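Local atomic coordinates of putative ATPase, AAA family (Prochlorococcus marinus subsp. pastoris str. CCMP1986, PDB entry 3CTD), a protein that probably acts as a DNA-dependent ATPase of the RarA/MGS1/WRNIP1 subfamily in the response to stalled replication, represented here by its C-terminal part. Residues His35-Arg47 / Trp57-Ile71. The protein carries 1 engineered substitution. Numbering follows the deposited sequence.
Sequences HFDVISAFIKSIR and WLANMVEAGEDPNFI
An antiparallel pair of helices in the C-terminal part of this RarA-like ATPase brings Phe42 and Ala41 of helix 36-47 against Trp57 and Met61 of helix 51-63, the short segments of the two running at 153° with axes 9.2 Å apart. Ala41 suits its place because a lone methyl lets the flat indole settle against the helix: its CB stands 3.7 Å from the centroid of the five-membered ring of Trp57, almost on the ring normal, a CH-pi contact. Ser45 OG lies at the edge of the same indole, near its plane, while Trp57 NE1 hydrogen-bonds to Tyr173 O of the second subunit, so this buried ring also belongs to the subunit interface. Met61, long and flexible, bends at its last torsion (chi3 -67°) and lays CE over one face of Phe42, 3.7 Å from the ring centroid; Ile46 CD1 covers the opposite face. The sulfur sits obliquely to that ring, a Met-aromatic contact. Val38 CG1 lies 3.4 Å from Met61 CG, the two side chains running in opposite senses, and also meets Asn60 OD1. Helix 68-83 joins through Phe70, whose CE2 is 3.6 Å from Ile39 CD1, and through Ile71, whose CG2 approaches Phe42 CE2. Gly65, with positive phi, ends helix 51-63 in a Schellman motif; a CB there would jam against the carbonyl O of Ala64, which calls for glycine. Asp67 OD1 then accepts from Asn69 N at 2.9 Å. The arrangement is an antiparallel helical hairpin whose Schellman turn and N-cap lead into helix 68-83, in the helical N-terminal portion of the modelled chain.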
ATOM      1  N   HIS B  35      16.225 -27.936  -9.340  1.00 70.85           N
ATOM      2  CA  HIS B  35      15.823 -27.040  -8.215  1.00 71.28           C
ATOM      3  C   HIS B  35      15.904 -25.594  -8.724  1.00 69.79           C
ATOM      4  O   HIS B  35      14.927 -24.810  -8.647  1.00 59.80           O
ATOM      5  CB  HIS B  35      16.728 -27.289  -6.992  1.00 75.57           C
ATOM      6  CG  HIS B  35      16.904 -26.097  -6.087  1.00 79.31           C
ATOM      7  ND1 HIS B  35      18.031 -25.906  -5.311  1.00 79.52           N
ATOM      8  CD2 HIS B  35      16.117 -25.016  -5.869  1.00 79.74           C
ATOM      9  CE1 HIS B  35      17.923 -24.775  -4.637  1.00 78.25           C
ATOM     10  NE2 HIS B  35      16.771 -24.214  -4.958  1.00 80.17           N
ATOM     11  N   PHE B  36      17.061 -25.269  -9.312  1.00 66.14           N
ATOM     12  CA  PHE B  36      17.236 -23.943  -9.859  1.00 61.64           C
ATOM     13  C   PHE B  36      16.568 -23.912 -11.248  1.00 58.69           C
ATOM     14  O   PHE B  36      16.202 -22.851 -11.731  1.00 63.28           O
ATOM     15  CB  PHE B  36      18.706 -23.466  -9.794  1.00 56.99           C
ATOM     16  N   ASP B  37      16.304 -25.074 -11.841  1.00 53.23           N
ATOM     17  CA  ASP B  37      15.491 -25.129 -13.086  1.00 51.16           C
ATOM     18  C   ASP B  37      13.975 -24.933 -12.866  1.00 47.20           C
ATOM     19  O   ASP B  37      13.261 -24.353 -13.705  1.00 45.89           O
ATOM     20  CB  ASP B  37      15.709 -26.453 -13.825  1.00 56.64           C
ATOM     21  CG  ASP B  37      17.127 -26.603 -14.371  1.00 62.68           C
ATOM     22  OD1 ASP B  37      17.777 -25.573 -14.647  1.00 65.77           O
ATOM     23  OD2 ASP B  37      17.580 -27.755 -14.535  1.00 64.71           O
ATOM     24  N   VAL B  38      13.481 -25.477 -11.759  1.00 41.84           N
ATOM     25  CA  VAL B  38      12.082 -25.356 -11.387  1.00 41.92           C
ATOM     26  C   VAL B  38      11.770 -23.879 -11.120  1.00 43.38           C
ATOM     27  O   VAL B  38      10.902 -23.295 -11.776  1.00 41.51           O
ATOM     28  CB  VAL B  38      11.719 -26.307 -10.174  1.00 41.15           C
ATOM     29  CG1 VAL B  38      10.273 -26.118  -9.740  1.00 39.51           C
ATOM     30  CG2 VAL B  38      11.970 -27.806 -10.557  1.00 32.70           C
ATOM     31  N   ILE B  39      12.533 -23.247 -10.228  1.00 45.77           N
ATOM     32  CA  ILE B  39      12.346 -21.813  -9.968  1.00 45.76           C
ATOM     33  C   ILE B  39      12.445 -20.997 -11.263  1.00 44.24           C
ATOM     34  O   ILE B  39      11.687 -20.036 -11.463  1.00 44.84           O
ATOM     35  CB  ILE B  39      13.284 -21.261  -8.858  1.00 50.11           C
ATOM     36  CG1 ILE B  39      12.757 -19.916  -8.311  1.00 53.44           C
ATOM     37  CG2 ILE B  39      14.709 -21.095  -9.364  1.00 51.29           C
ATOM     38  CD1 ILE B  39      12.056 -19.982  -6.969  1.00 49.65           C
ATOM     39  N   SER B  40      13.325 -21.408 -12.166  1.00 39.21           N
ATOM     40  CA  SER B  40      13.413 -20.769 -13.479  1.00 37.19           C
ATOM     41  C   SER B  40      12.103 -20.903 -14.279  1.00 36.25           C
ATOM     42  O   SER B  40      11.554 -19.924 -14.817  1.00 39.57           O
ATOM     43  CB  SER B  40      14.629 -21.317 -14.248  1.00 38.30           C
ATOM     44  OG  SER B  40      14.507 -21.094 -15.638  1.00 43.69           O
ATOM     45  N   ALA B  41      11.560 -22.100 -14.337  1.00 34.61           N
ATOM     46  CA  ALA B  41      10.283 -22.284 -15.051  1.00 36.77           C
ATOM     47  C   ALA B  41       9.084 -21.460 -14.445  1.00 36.04           C
ATOM     48  O   ALA B  41       8.177 -20.962 -15.161  1.00 37.63           O
ATOM     49  CB  ALA B  41       9.961 -23.782 -15.141  1.00 31.58           C
ATOM     50  N   PHE B  42       9.112 -21.328 -13.126  1.00 31.85           N
ATOM     51  CA  PHE B  42       8.181 -20.500 -12.339  1.00 33.11           C
ATOM     52  C   PHE B  42       8.240 -19.018 -12.751  1.00 32.21           C
ATOM     53  O   PHE B  42       7.256 -18.426 -13.159  1.00 35.67           O
ATOM     54  CB  PHE B  42       8.557 -20.668 -10.843  1.00 33.49           C
ATOM     55  CG  PHE B  42       7.734 -19.844  -9.889  1.00 34.65           C
ATOM     56  CD1 PHE B  42       6.338 -20.036  -9.795  1.00 29.10           C
ATOM     57  CD2 PHE B  42       8.366 -18.906  -9.036  1.00 31.05           C
ATOM     58  CE1 PHE B  42       5.570 -19.284  -8.879  1.00 30.65           C
ATOM     59  CE2 PHE B  42       7.613 -18.150  -8.138  1.00 32.84           C
ATOM     60  CZ  PHE B  42       6.192 -18.339  -8.057  1.00 31.52           C
ATOM     61  N   ILE B  43       9.418 -18.427 -12.691  1.00 30.02           N
ATOM     62  CA  ILE B  43       9.594 -17.063 -13.122  1.00 28.95           C
ATOM     63  C   ILE B  43       9.287 -16.912 -14.614  1.00 33.39           C
ATOM     64  O   ILE B  43       8.696 -15.915 -15.038  1.00 35.08           O
ATOM     65  CB  ILE B  43      11.034 -16.607 -12.797  1.00 33.65           C
ATOM     66  CG1 ILE B  43      11.264 -16.693 -11.276  1.00 31.32           C
ATOM     67  CG2 ILE B  43      11.296 -15.207 -13.329  1.00 29.67           C
ATOM     68  CD1 ILE B  43      10.151 -15.816 -10.497  1.00 32.34           C
ATOM     69  N   LYS B  44       9.648 -17.890 -15.437  1.00 32.58           N
ATOM     70  CA  LYS B  44       9.360 -17.696 -16.845  1.00 31.01           C
ATOM     71  C   LYS B  44       7.892 -17.773 -17.099  1.00 32.63           C
ATOM     72  O   LYS B  44       7.401 -17.000 -17.885  1.00 37.24           O
ATOM     73  CB  LYS B  44      10.113 -18.671 -17.742  1.00 34.58           C
ATOM     74  CG  LYS B  44      11.585 -18.728 -17.450  1.00 31.15           C
ATOM     75  CD  LYS B  44      12.278 -19.517 -18.564  1.00 38.57           C
ATOM     76  CE  LYS B  44      13.756 -19.768 -18.242  1.00 37.20           C
ATOM     77  NZ  LYS B  44      14.529 -18.545 -18.435  1.00 41.49           N
ATOM     78  N   SER B  45       7.169 -18.669 -16.426  1.00 32.55           N
ATOM     79  CA  SER B  45       5.687 -18.705 -16.566  1.00 33.03           C
ATOM     80  C   SER B  45       5.028 -17.363 -16.136  1.00 32.56           C
ATOM     81  O   SER B  45       4.063 -16.873 -16.740  1.00 35.10           O
ATOM     82  CB  SER B  45       5.106 -19.866 -15.719  1.00 30.86           C
ATOM     83  OG  SER B  45       5.869 -21.075 -15.851  1.00 28.94           O
ATOM     84  N   ILE B  46       5.543 -16.777 -15.061  1.00 32.48           N
ATOM     85  CA  ILE B  46       5.065 -15.472 -14.639  1.00 32.13           C
ATOM     86  C   ILE B  46       5.384 -14.476 -15.708  1.00 29.04           C
ATOM     87  O   ILE B  46       4.518 -13.761 -16.135  1.00 27.91           O
ATOM     88  CB  ILE B  46       5.706 -15.027 -13.278  1.00 31.97           C
ATOM     89  CG1 ILE B  46       5.039 -15.779 -12.116  1.00 30.32           C
ATOM     90  CG2 ILE B  46       5.705 -13.479 -13.105  1.00 24.54           C
ATOM     91  CD1 ILE B  46       5.868 -15.696 -10.834  1.00 25.80           C
ATOM     92  N   ARG B  47       6.643 -14.421 -16.133  1.00 30.22           N
ATOM     93  CA  ARG B  47       7.016 -13.512 -17.215  1.00 30.37           C
ATOM     94  C   ARG B  47       6.193 -13.707 -18.469  1.00 32.47           C
ATOM     95  O   ARG B  47       5.849 -12.735 -19.144  1.00 33.14           O
ATOM     96  CB  ARG B  47       8.499 -13.613 -17.548  1.00 29.22           C
ATOM     97  CG  ARG B  47       8.922 -12.688 -18.698  1.00 34.54           C
ATOM     98  CD  ARG B  47      10.469 -12.627 -18.863  1.00 31.21           C
ATOM     99  NE  ARG B  47      11.151 -12.548 -17.576  1.00 31.96           N
ATOM    100  CZ  ARG B  47      12.046 -13.425 -17.145  1.00 31.34           C
ATOM    101  NH1 ARG B  47      12.359 -14.490 -17.890  1.00 30.75           N
ATOM    102  NH2 ARG B  47      12.618 -13.230 -15.965  1.00 25.81           N
ATOM    103  N   TRP B  57       4.259 -24.775 -11.332  1.00 30.42           N
ATOM    104  CA  TRP B  57       5.641 -24.743 -10.800  1.00 30.47           C
ATOM    105  C   TRP B  57       5.715 -24.298  -9.353  1.00 29.66           C
ATOM    106  O   TRP B  57       6.580 -24.746  -8.617  1.00 35.25           O
ATOM    107  CB  TRP B  57       6.617 -23.935 -11.701  1.00 35.78           C
ATOM    108  CG  TRP B  57       6.603 -24.436 -13.119  1.00 35.95           C
ATOM    109  CD1 TRP B  57       6.073 -23.803 -14.193  1.00 35.48           C
ATOM    110  CD2 TRP B  57       7.075 -25.719 -13.586  1.00 35.74           C
ATOM    111  NE1 TRP B  57       6.201 -24.593 -15.307  1.00 40.21           N
ATOM    112  CE2 TRP B  57       6.820 -25.772 -14.965  1.00 38.46           C
ATOM    113  CE3 TRP B  57       7.702 -26.829 -12.961  1.00 40.64           C
ATOM    114  CZ2 TRP B  57       7.178 -26.893 -15.762  1.00 39.80           C
ATOM    115  CZ3 TRP B  57       8.053 -27.948 -13.737  1.00 38.45           C
ATOM    116  CH2 TRP B  57       7.782 -27.966 -15.130  1.00 39.82           C
ATOM    117  N   LEU B  58       4.822 -23.421  -8.918  1.00 31.22           N
ATOM    118  CA  LEU B  58       4.698 -23.119  -7.459  1.00 34.65           C
ATOM    119  C   LEU B  58       4.430 -24.402  -6.659  1.00 34.39           C
ATOM    120  O   LEU B  58       5.135 -24.724  -5.708  1.00 34.21           O
ATOM    121  CB  LEU B  58       3.568 -22.092  -7.170  1.00 30.84           C
ATOM    122  CG  LEU B  58       3.384 -21.706  -5.704  1.00 30.60           C
ATOM    123  CD1 LEU B  58       4.668 -21.112  -5.073  1.00 28.09           C
ATOM    124  CD2 LEU B  58       2.280 -20.726  -5.596  1.00 26.49           C
ATOM    125  N   ALA B  59       3.414 -25.143  -7.077  1.00 34.26           N
ATOM    126  CA  ALA B  59       3.021 -26.366  -6.391  1.00 35.83           C
ATOM    127  C   ALA B  59       4.192 -27.370  -6.369  1.00 40.11           C
ATOM    128  O   ALA B  59       4.488 -27.995  -5.324  1.00 39.58           O
ATOM    129  CB  ALA B  59       1.768 -26.957  -7.079  1.00 35.49           C
ATOM    130  N   ASN B  60       4.863 -27.512  -7.519  1.00 40.76           N
ATOM    131  CA  ASN B  60       6.062 -28.315  -7.605  1.00 37.83           C
ATOM    132  C   ASN B  60       7.021 -27.947  -6.494  1.00 37.41           C
ATOM    133  O   ASN B  60       7.441 -28.790  -5.704  1.00 38.79           O
ATOM    134  CB  ASN B  60       6.736 -28.056  -8.945  1.00 43.99           C
ATOM    135  CG  ASN B  60       7.982 -28.918  -9.156  1.00 48.30           C
ATOM    136  OD1 ASN B  60       8.929 -28.936  -8.334  1.00 50.70           O
ATOM    137  ND2 ASN B  60       7.996 -29.627 -10.265  1.00 47.99           N
ATOM    138  N   MET B  61       7.347 -26.658  -6.416  1.00 39.52           N
ATOM    139  CA  MET B  61       8.345 -26.167  -5.456  1.00 35.94           C
ATOM    140  C   MET B  61       8.002 -26.480  -3.994  1.00 37.20           C
ATOM    141  O   MET B  61       8.876 -26.895  -3.226  1.00 38.93           O
ATOM    142  CB  MET B  61       8.642 -24.666  -5.666  1.00 33.18           C
ATOM    143  CG  MET B  61       9.435 -24.305  -6.978  1.00 32.38           C
ATOM    144  SD  MET B  61      10.027 -22.608  -6.934  1.00 26.82           S
ATOM    145  CE  MET B  61       8.392 -21.896  -7.010  1.00 29.23           C
ATOM    146  N   VAL B  62       6.750 -26.286  -3.588  1.00 37.66           N
ATOM    147  CA  VAL B  62       6.419 -26.542  -2.183  1.00 42.09           C
ATOM    148  C   VAL B  62       6.379 -28.042  -1.825  1.00 44.94           C
ATOM    149  O   VAL B  62       6.827 -28.420  -0.741  1.00 43.94           O
ATOM    150  CB  VAL B  62       5.160 -25.709  -1.608  1.00 43.09           C
ATOM    151  CG1 VAL B  62       4.719 -24.634  -2.550  1.00 41.69           C
ATOM    152  CG2 VAL B  62       4.018 -26.597  -1.174  1.00 43.69           C
ATOM    153  N   GLU B  63       5.883 -28.900  -2.725  1.00 47.94           N
ATOM    154  CA  GLU B  63       6.030 -30.348  -2.519  1.00 48.98           C
ATOM    155  C   GLU B  63       7.458 -30.717  -2.296  1.00 46.56           C
ATOM    156  O   GLU B  63       7.731 -31.588  -1.474  1.00 46.67           O
ATOM    157  CB  GLU B  63       5.530 -31.150  -3.712  1.00 55.29           C
ATOM    158  CG  GLU B  63       4.337 -30.496  -4.315  1.00 69.69           C
ATOM    159  CD  GLU B  63       3.090 -30.599  -3.431  1.00 75.94           C
ATOM    160  OE1 GLU B  63       2.922 -31.653  -2.738  1.00 76.87           O
ATOM    161  OE2 GLU B  63       2.263 -29.633  -3.473  1.00 79.36           O
ATOM    162  N   ALA B  64       8.365 -30.061  -3.019  1.00 41.83           N
ATOM    163  CA  ALA B  64       9.773 -30.421  -2.963  1.00 41.83           C
ATOM    164  C   ALA B  64      10.473 -29.782  -1.771  1.00 40.34           C
ATOM    165  O   ALA B  64      11.687 -29.886  -1.611  1.00 41.97           O
ATOM    166  CB  ALA B  64      10.487 -30.067  -4.293  1.00 38.77           C
ATOM    167  N   GLY B  65       9.716 -29.110  -0.920  1.00 39.33           N
ATOM    168  CA  GLY B  65      10.327 -28.501   0.249  1.00 38.40           C
ATOM    169  C   GLY B  65      11.068 -27.173   0.061  1.00 40.46           C
ATOM    170  O   GLY B  65      11.848 -26.791   0.929  1.00 43.32           O
ATOM    171  N   GLU B  66      10.832 -26.447  -1.030  1.00 37.61           N
ATOM    172  CA  GLU B  66      11.601 -25.230  -1.288  1.00 36.36           C
ATOM    173  C   GLU B  66      11.341 -24.200  -0.214  1.00 37.57           C
ATOM    174  O   GLU B  66      10.237 -24.096   0.288  1.00 40.75           O
ATOM    175  CB  GLU B  66      11.228 -24.669  -2.666  1.00 40.95           C
ATOM    176  CG  GLU B  66      11.977 -23.418  -3.073  1.00 40.66           C
ATOM    177  CD  GLU B  66      13.459 -23.655  -3.209  1.00 42.18           C
ATOM    178  OE1 GLU B  66      13.842 -24.164  -4.283  1.00 41.95           O
ATOM    179  OE2 GLU B  66      14.224 -23.348  -2.252  1.00 44.72           O
ATOM    180  N   ASP B  67      12.357 -23.444   0.170  1.00 41.42           N
ATOM    181  CA  ASP B  67      12.193 -22.431   1.221  1.00 41.43           C
ATOM    182  C   ASP B  67      11.232 -21.332   0.760  1.00 40.67           C
ATOM    183  O   ASP B  67      11.480 -20.730  -0.262  1.00 42.01           O
ATOM    184  CB  ASP B  67      13.571 -21.825   1.456  1.00 42.19           C
ATOM    185  CG  ASP B  67      13.583 -20.763   2.532  1.00 47.33           C
ATOM    186  OD1 ASP B  67      12.507 -20.323   3.037  1.00 45.96           O
ATOM    187  OD2 ASP B  67      14.715 -20.353   2.866  1.00 52.54           O
ATOM    188  N   PRO B  68      10.130 -21.068   1.492  1.00 42.93           N
ATOM    189  CA  PRO B  68       9.205 -20.011   1.024  1.00 44.20           C
ATOM    190  C   PRO B  68       9.872 -18.631   0.911  1.00 46.03           C
ATOM    191  O   PRO B  68       9.580 -17.879  -0.033  1.00 48.10           O
ATOM    192  CB  PRO B  68       8.079 -19.988   2.087  1.00 41.53           C
ATOM    193  CG  PRO B  68       8.669 -20.629   3.279  1.00 44.59           C
ATOM    194  CD  PRO B  68       9.682 -21.659   2.763  1.00 43.40           C
ATOM    195  N   ASN B  69      10.770 -18.303   1.837  1.00 46.64           N
ATOM    196  CA  ASN B  69      11.565 -17.054   1.741  1.00 48.51           C
ATOM    197  C   ASN B  69      12.310 -16.950   0.422  1.00 49.45           C
ATOM    198  O   ASN B  69      12.328 -15.879  -0.201  1.00 51.68           O
ATOM    199  CB  ASN B  69      12.566 -16.924   2.894  1.00 49.97           C
ATOM    200  CG  ASN B  69      11.875 -16.883   4.248  1.00 53.44           C
ATOM    201  OD1 ASN B  69      10.982 -16.056   4.476  1.00 52.96           O
ATOM    202  ND2 ASN B  69      12.241 -17.819   5.136  1.00 50.64           N
ATOM    203  N   PHE B  70      12.900 -18.057  -0.030  1.00 42.02           N
ATOM    204  CA  PHE B  70      13.515 -18.062  -1.341  1.00 41.37           C
ATOM    205  C   PHE B  70      12.480 -17.757  -2.452  1.00 42.41           C
ATOM    206  O   PHE B  70      12.700 -16.906  -3.309  1.00 44.89           O
ATOM    207  CB  PHE B  70      14.268 -19.360  -1.582  1.00 38.14           C
ATOM    208  CG  PHE B  70      14.866 -19.463  -2.925  1.00 42.97           C
ATOM    209  CD1 PHE B  70      15.808 -18.542  -3.353  1.00 44.92           C
ATOM    210  CD2 PHE B  70      14.495 -20.485  -3.780  1.00 47.15           C
ATOM    211  CE1 PHE B  70      16.388 -18.641  -4.624  1.00 49.88           C
ATOM    212  CE2 PHE B  70      15.056 -20.586  -5.053  1.00 52.75           C
ATOM    213  CZ  PHE B  70      16.023 -19.660  -5.478  1.00 49.61           C
ATOM    214  N   ILE B  71      11.322 -18.380  -2.407  1.00 40.21           N
ATOM    215  CA  ILE B  71      10.310 -18.108  -3.450  1.00 39.08           C
ATOM    216  C   ILE B  71       9.884 -16.630  -3.423  1.00 33.87           C
ATOM    217  O   ILE B  71       9.781 -15.981  -4.458  1.00 31.51           O
ATOM    218  CB  ILE B  71       9.060 -19.001  -3.260  1.00 35.29           C
ATOM    219  CG1 ILE B  71       9.445 -20.492  -3.336  1.00 32.45           C
ATOM    220  CG2 ILE B  71       7.943 -18.586  -4.201  1.00 28.30           C
ATOM    221  CD1 ILE B  71       8.398 -21.410  -2.665  1.00 28.88           C
TER